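Local coordinates for protein thioesterase (Streptomyces sp. WAC02707, PDB 6VAP) that probably removes stalled or aberrant acyl groups from the carrier proteins of the borrelidin polyketide synthase by hydrolysing their thioesters, as a type II thioesterase, at residues R109-S113 / A114-L118; R126-P129 / S130-R133; A212-W215 / S216-T219. All coordinates share one frame; numbering follows the deposited sequence.

Contact 1 (R109-S113 / A114-L118); sequences RRFES and AGISL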
loop_
_atom_site.group_PDB
_atom_site.type_symbol
_atom_site.label_atom_id
_atom_site.label_comp_id
_atom_site.label_asym_id
_atom_site.label_seq_id
_atom_site.Cartn_x
_atom_site.Cartn_y
_atom_site.Cartn_z
ATOM N N ARG A 109 -4.759 -4.404 10.538
ATOM C CA ARG A 109 -5.364 -4.302 11.852
ATOM C C ARG A 109 -6.809 -4.740 11.818
ATOM O O ARG A 109 -7.256 -5.455 12.717
ATOM C CB ARG A 109 -5.278 -2.855 12.351
ATOM C CG ARG A 109 -4.013 -2.455 13.024
ATOM C CD ARG A 109 -4.061 -0.966 13.426
ATOM N NE ARG A 109 -3.489 -0.736 14.748
ATOM C CZ ARG A 109 -3.519 0.430 15.372
ATOM N NH1 ARG A 109 -4.114 1.466 14.797
ATOM N NH2 ARG A 109 -2.937 0.553 16.545
ATOM N N ARG A 110 -7.545 -4.340 10.772
ATOM C CA ARG A 110 -8.960 -4.697 10.670
ATOM C C ARG A 110 -9.180 -6.174 10.314
ATOM O O ARG A 110 -10.144 -6.798 10.773
ATOM C CB ARG A 110 -9.604 -3.778 9.639
ATOM C CG ARG A 110 -9.774 -2.365 10.133
ATOM C CD ARG A 110 -9.781 -1.377 8.982
ATOM N NE ARG A 110 -10.206 -0.028 9.422
ATOM C CZ ARG A 110 -9.382 0.854 9.992
ATOM N NH1 ARG A 110 -8.116 0.531 10.236
ATOM N NH2 ARG A 110 -9.826 2.043 10.343
ATOM N N PHE A 111 -8.326 -6.743 9.470
ATOM C CA PHE A 111 -8.425 -8.164 9.172
ATOM C C PHE A 111 -8.239 -8.983 10.432
ATOM O O PHE A 111 -9.031 -9.888 10.705
ATOM C CB PHE A 111 -7.403 -8.557 8.110
ATOM C CG PHE A 111 -7.850 -8.267 6.702
ATOM C CD1 PHE A 111 -8.889 -8.996 6.121
ATOM C CD2 PHE A 111 -7.212 -7.316 5.947
ATOM C CE1 PHE A 111 -9.299 -8.763 4.842
ATOM C CE2 PHE A 111 -7.607 -7.070 4.633
ATOM C CZ PHE A 111 -8.655 -7.773 4.082
ATOM N N GLU A 112 -7.205 -8.657 11.221
ATOM C CA GLU A 112 -6.900 -9.423 12.422
ATOM C C GLU A 112 -7.998 -9.287 13.461
ATOM O O GLU A 112 -8.385 -10.280 14.081
ATOM C CB GLU A 112 -5.565 -8.969 13.005
ATOM C CG GLU A 112 -4.362 -9.228 12.079
ATOM C CD GLU A 112 -3.045 -9.382 12.863
ATOM O OE1 GLU A 112 -3.030 -9.107 14.100
ATOM O OE2 GLU A 112 -2.037 -9.795 12.237
ATOM N N SER A 113 -8.521 -8.078 13.667
ATOM C CA SER A 113 -9.624 -7.931 14.618
ATOM C C SER A 113 -10.844 -8.732 14.181
ATOM O O SER A 113 -11.663 -9.148 15.014
ATOM C CB SER A 113 -9.976 -6.457 14.772
ATOM O OG SER A 113 -9.015 -5.814 15.610
ATOM N N ALA A 114 -10.974 -8.994 12.891
ATOM C CA ALA A 114 -12.067 -9.809 12.380
ATOM C C ALA A 114 -11.725 -11.292 12.363
ATOM O O ALA A 114 -12.512 -12.083 11.847
ATOM C CB ALA A 114 -12.466 -9.336 10.982
ATOM N N GLY A 115 -10.583 -11.682 12.927
ATOM C CA GLY A 115 -10.155 -13.064 12.982
ATOM C C GLY A 115 -9.562 -13.603 11.703
ATOM O O GLY A 115 -9.393 -14.820 11.578
ATOM N N ILE A 116 -9.167 -12.733 10.781
ATOM C CA ILE A 116 -8.642 -13.126 9.474
ATOM C C ILE A 116 -7.133 -12.957 9.522
ATOM O O ILE A 116 -6.634 -11.831 9.469
ATOM C CB ILE A 116 -9.254 -12.299 8.327
ATOM C CG1 ILE A 116 -10.793 -12.415 8.378
ATOM C CG2 ILE A 116 -8.721 -12.766 6.993
ATOM C CD1 ILE A 116 -11.551 -11.617 7.333
ATOM N N SER A 117 -6.413 -14.071 9.584
ATOM C CA SER A 117 -4.963 -14.050 9.611
ATOM C C SER A 117 -4.404 -13.631 8.251
ATOM O O SER A 117 -4.986 -13.916 7.192
ATOM C CB SER A 117 -4.433 -15.435 9.988
ATOM O OG SER A 117 -4.865 -16.402 9.056
ATOM N N LEU A 118 -3.247 -12.961 8.294
ATOM C CA LEU A 118 -2.533 -12.518 7.101
ATOM C C LEU A 118 -1.205 -13.254 6.947
ATOM O O LEU A 118 -0.480 -13.454 7.920
ATOM C CB LEU A 118 -2.257 -11.013 7.149
ATOM C CG LEU A 118 -3.470 -10.104 7.352
ATOM C CD1 LEU A 118 -3.030 -8.642 7.449
ATOM C CD2 LEU A 118 -4.427 -10.267 6.166
HETATM O O HOH W 1 -2.525 -12.105 10.840
#
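A Schellman motif ends helix 99-113, and its two diagnostic backbone bonds join Phe111 and Glu112 to the turn that follows. Ile116 N reaches back to Phe111 O at 2.8 Å with an N-H...O angle of 157°, and inside that loop Gly115 N meets Glu112 O at 2.9 Å. Gly115 is the C-prime residue, with positive phi (79°). Ala114, the first residue to leave helical angles, still gives its N-H to Arg110 O at 3.2 Å, so the carbonyls of Arg110, Phe111 and Glu112 all find donors in the turn as the chain reverses.

The turn also carries a hydrophobic contact. Phe111 CG lies anti to its own carbonyl carbon (chi1 -82°), which places the ring beside the returning chain. Ile116 CD1 arrives at the ring edge, in its plane, 3.9 Å from Phe111 CD1, while Ile116 CG2 comes up obliquely to the same ring carbon. Leu118 crosses Phe111 at about a right angle and sets CD2 3.9 Å from Phe111 CB.

Away from the ring, water 1 joins the helix to the outgoing chain: it donates to Glu112 OE2 at 2.7 Å and accepts from Leu118 N at 2.8 Å. The same carboxylate oxygen receives the backbone N-H groups of Arg193 and Cys194, so the buried acid is held by several donors.

Phe111 meets Phe81 of helix 73-87 edge-to-face and also touches Leu84. Together with Leu118 it packs on Leu94 of strand 92-97, joining the helix end to the central sheet just before strand 120-124.

Contact 2 (R126-P129 / S130-R133); sequences RPAP and SRQR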
loop_
_atom_site.group_PDB
_atom_site.type_symbol
_atom_site.label_atom_id
_atom_site.label_comp_id
_atom_site.label_asym_id
_atom_site.label_seq_id
_atom_site.Cartn_x
_atom_site.Cartn_y
_atom_site.Cartn_z
ATOM N N ARG A 126 8.019 3.783 3.841
ATOM C CA ARG A 126 7.112 4.476 4.758
ATOM C C ARG A 126 7.553 4.288 6.208
ATOM O O ARG A 126 7.936 3.173 6.592
ATOM C CB ARG A 126 5.699 3.964 4.588
ATOM C CG ARG A 126 4.659 4.713 5.336
ATOM C CD ARG A 126 4.365 6.070 4.768
ATOM N NE ARG A 126 3.092 6.607 5.243
ATOM C CZ ARG A 126 2.758 7.887 5.259
ATOM N NH1 ARG A 126 3.570 8.780 4.747
ATOM N NH2 ARG A 126 1.596 8.246 5.796
ATOM N N PRO A 127 7.614 5.352 7.012
ATOM C CA PRO A 127 7.947 5.168 8.427
ATOM C C PRO A 127 6.899 4.282 9.083
ATOM O O PRO A 127 5.738 4.223 8.667
ATOM C CB PRO A 127 7.930 6.597 8.990
ATOM C CG PRO A 127 8.039 7.471 7.839
ATOM C CD PRO A 127 7.306 6.764 6.717
ATOM N N ALA A 128 7.302 3.599 10.141
ATOM C CA ALA A 128 6.344 2.900 11.001
ATOM C C ALA A 128 5.178 3.800 11.410
ATOM O O ALA A 128 5.353 5.003 11.579
ATOM C CB ALA A 128 7.074 2.368 12.227
ATOM N N PRO A 129 3.989 3.245 11.591
ATOM C CA PRO A 129 2.866 4.091 12.027
ATOM C C PRO A 129 3.152 4.847 13.309
ATOM O O PRO A 129 2.718 6.001 13.448
ATOM C CB PRO A 129 1.721 3.088 12.225
ATOM C CG PRO A 129 2.060 1.952 11.300
ATOM C CD PRO A 129 3.568 1.874 11.259
ATOM N N SER A 130 3.903 4.243 14.237
ATOM C CA SER A 130 4.328 4.916 15.457
ATOM C C SER A 130 5.424 5.959 15.225
ATOM O O SER A 130 5.796 6.678 16.161
ATOM C CB SER A 130 4.808 3.872 16.462
ATOM O OG SER A 130 6.010 3.212 16.015
ATOM N N ARG A 131 5.963 6.058 14.018
ATOM C CA ARG A 131 6.971 7.063 13.708
ATOM C C ARG A 131 6.519 8.010 12.600
ATOM O O ARG A 131 7.345 8.683 11.980
ATOM C CB ARG A 131 8.289 6.383 13.339
ATOM C CG ARG A 131 8.969 5.660 14.482
ATOM C CD ARG A 131 9.297 6.597 15.640
ATOM N NE ARG A 131 9.907 7.841 15.186
ATOM C CZ ARG A 131 11.213 8.033 15.039
ATOM N NH1 ARG A 131 12.063 7.060 15.331
ATOM N NH2 ARG A 131 11.660 9.206 14.603
ATOM N N GLN A 132 5.215 8.096 12.367
ATOM C CA GLN A 132 4.657 9.084 11.453
ATOM C C GLN A 132 5.252 10.467 11.705
ATOM O O GLN A 132 5.236 10.971 12.835
ATOM C CB GLN A 132 3.121 9.136 11.626
ATOM C CG GLN A 132 2.426 10.311 11.002
ATOM C CD GLN A 132 2.282 10.147 9.500
ATOM O OE1 GLN A 132 2.531 9.068 8.972
ATOM N NE2 GLN A 132 1.860 11.203 8.813
ATOM N N ARG A 133 5.722 11.106 10.632
ATOM C CA ARG A 133 6.269 12.456 10.708
ATOM C C ARG A 133 5.128 13.467 10.762
ATOM O O ARG A 133 4.300 13.531 9.850
ATOM C CB ARG A 133 7.160 12.742 9.501
ATOM C CG ARG A 133 8.355 11.834 9.379
ATOM C CD ARG A 133 9.420 12.430 8.468
ATOM N NE ARG A 133 10.568 11.537 8.324
ATOM C CZ ARG A 133 11.560 11.741 7.487
ATOM N NH1 ARG A 133 11.580 12.834 6.742
ATOM N NH2 ARG A 133 12.510 10.846 7.416
HETATM O O HOH W 2 3.590 6.405 9.811
#
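A type I beta turn with Pro129 as its second residue, in the loop that leaves strand 120-124 of the alpha/beta-hydrolase fold, brings Ala128 against Arg131. Arg131 N bonds Ala128 O at 2.7 Å with an N-H...O angle of 152°, i to i+3 around Pro129 and Ser130, whose phi/psi pairs also suit a short 3-10 turn. Gln132 N then bonds Pro129 O weakly at 3.4 Å.

Pro127 CB rests 3.7 Å from Arg131 O, and Arg131 CB lies beside Ala128 O before its chain bends outward. Ser130 OG turns to His218 NE2, joining the turn to the segment after helix 209-213.

Gln132 CG is anti to the backbone N (chi1 166°) and the chain bends at chi2, which sets OE1 over one face of the Arg126 guanidinium, the two planes 70° apart. Arg126 NH2 is 3.4 Å from Gln132 OE1, but the angle is too poor for a hydrogen bond; Arg126 NE instead bonds Thr102 OG1, while Arg126 NH2 and Gln132 NE2 share Ala181 O as acceptor. Water 2 lies between the turn and the amide, 2.9 Å from Ala128 O and 3.0 Å from Gln132 OE1.

Contact 3 (A212-W215 / S216-T219); sequences ARAW and SEHT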
loop_
_atom_site.group_PDB
_atom_site.type_symbol
_atom_site.label_atom_id
_atom_site.label_comp_id
_atom_site.label_asym_id
_atom_site.label_seq_id
_atom_site.Cartn_x
_atom_site.Cartn_y
_atom_site.Cartn_z
ATOM N N ALA A 212 12.083 2.949 9.442
ATOM C CA ALA A 212 11.691 1.724 8.770
ATOM C C ALA A 212 11.790 0.547 9.716
ATOM O O ALA A 212 10.893 -0.281 9.773
ATOM C CB ALA A 212 12.542 1.490 7.526
ATOM N N ARG A 213 12.869 0.462 10.473
ATOM C CA ARG A 213 13.044 -0.635 11.415
ATOM C C ARG A 213 11.933 -0.625 12.462
ATOM O O ARG A 213 11.604 -1.671 13.018
ATOM C CB ARG A 213 14.457 -0.541 12.051
ATOM C CG ARG A 213 14.749 -1.568 13.130
ATOM C CD ARG A 213 15.008 -2.934 12.533
ATOM N NE ARG A 213 16.149 -2.935 11.619
ATOM C CZ ARG A 213 16.669 -4.031 11.071
ATOM N NH1 ARG A 213 16.154 -5.223 11.345
ATOM N NH2 ARG A 213 17.707 -3.933 10.248
ATOM N N ALA A 214 11.361 0.542 12.765
ATOM C CA ALA A 214 10.358 0.612 13.813
ATOM C C ALA A 214 9.115 -0.180 13.438
ATOM O O ALA A 214 8.313 -0.490 14.318
ATOM C CB ALA A 214 10.000 2.060 14.099
ATOM N N TRP A 215 8.951 -0.571 12.169
ATOM C CA TRP A 215 7.836 -1.448 11.840
ATOM C C TRP A 215 7.887 -2.724 12.657
ATOM O O TRP A 215 6.847 -3.334 12.896
ATOM C CB TRP A 215 7.831 -1.772 10.360
ATOM C CG TRP A 215 7.200 -0.737 9.479
ATOM C CD1 TRP A 215 7.878 0.238 8.728
ATOM C CD2 TRP A 215 5.818 -0.572 9.162
ATOM N NE1 TRP A 215 6.991 0.976 7.979
ATOM C CE2 TRP A 215 5.724 0.522 8.245
ATOM C CE3 TRP A 215 4.645 -1.177 9.611
ATOM C CZ2 TRP A 215 4.492 0.975 7.753
ATOM C CZ3 TRP A 215 3.455 -0.750 9.109
ATOM C CH2 TRP A 215 3.370 0.317 8.197
ATOM N N SER A 216 9.069 -3.141 13.095
ATOM C CA SER A 216 9.186 -4.335 13.921
ATOM C C SER A 216 8.395 -4.230 15.218
ATOM O O SER A 216 8.088 -5.260 15.833
ATOM C CB SER A 216 10.670 -4.582 14.255
ATOM O OG SER A 216 11.176 -3.617 15.167
ATOM N N GLU A 217 8.095 -3.015 15.668
ATOM C CA GLU A 217 7.411 -2.811 16.933
ATOM C C GLU A 217 5.905 -2.957 16.816
ATOM O O GLU A 217 5.209 -2.794 17.825
ATOM C CB GLU A 217 7.761 -1.428 17.490
ATOM C CG GLU A 217 9.225 -1.280 17.916
ATOM C CD GLU A 217 9.662 0.169 18.017
ATOM O OE1 GLU A 217 8.802 1.031 18.278
ATOM O OE2 GLU A 217 10.865 0.455 17.829
ATOM N N HIS A 218 5.397 -3.260 15.623
ATOM C CA HIS A 218 3.965 -3.328 15.380
ATOM C C HIS A 218 3.449 -4.732 15.105
ATOM O O HIS A 218 2.262 -4.903 14.800
ATOM C CB HIS A 218 3.600 -2.420 14.218
ATOM C CG HIS A 218 3.770 -0.963 14.515
ATOM N ND1 HIS A 218 2.750 -0.188 15.015
ATOM C CD2 HIS A 218 4.843 -0.141 14.433
ATOM C CE1 HIS A 218 3.167 1.051 15.180
ATOM N NE2 HIS A 218 4.445 1.103 14.860
ATOM N N THR A 219 4.287 -5.742 15.259
ATOM C CA THR A 219 3.844 -7.114 15.124
ATOM C C THR A 219 4.636 -7.969 16.097
ATOM O O THR A 219 5.822 -7.709 16.331
ATOM C CB THR A 219 4.037 -7.651 13.702
ATOM O OG1 THR A 219 3.494 -8.982 13.632
ATOM C CG2 THR A 219 5.515 -7.760 13.358
HETATM O O HOH W 3 12.872 -0.943 15.888
#
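Ser216 grips Arg213 O twice where helix 209-213 runs on into a 3-10 turn. Ser216 N is 2.9 Å from Arg213 O, approaching from above the carbonyl plane, whereas Ser216 OG donates to Arg213 O, also at 2.9 Å, from closer to the plane, tilted 18° from it. With chi1 at 71°, OG stands between the backbone N and the carbonyl carbon, a position that turns it back to the preceding turn. Two further i to i+3 bonds follow: Glu217 N to Ala214 O at 2.9 Å and His218 N to Trp215 O at 3.1 Å.

The tight side is that of His218 and Trp215. His218 presents its ring edge to the backbone, CD2 lying 3.5 Å from Ala214 O, while Tyr186 meets the ring edge-to-face. Trp215 is buried, its side chain against Pro129 and Phe223.

On the exposed side Glu217 stretches along Ala214, its OE2 accepting from water 3 at 3.1 Å; that water also bonds weakly to Arg213 O.

The chemistry thus implies two roles: the backbone N-H groups of Ser216, Glu217 and His218 are spent on the carbonyls three residues back, while the side chain of Trp215 reaches out through NE1 to Arg126 O in the 126-133 loop.

From the N terminus, contact 1 comes first, closing the turn between helix 99-113 and strand 120-124. The chain then passes through that strand into contact 2, a turn in the loop toward helix 143-149, and much later reaches contact 3, which leads from helix 209-213 toward strand 223-228. The three follow in series, with none enclosing or crossing another. Contact 1 stands apart, its centre 21 Å from that of contact 2 and 18 Å from that of contact 3. Contacts 2 and 3 touch, with centres 9 Å apart and Pro129 CD 3.4 Å from Trp215 CZ3, so the loop after strand 120-124 is tied to the segment leading into the outermost strand 223-228.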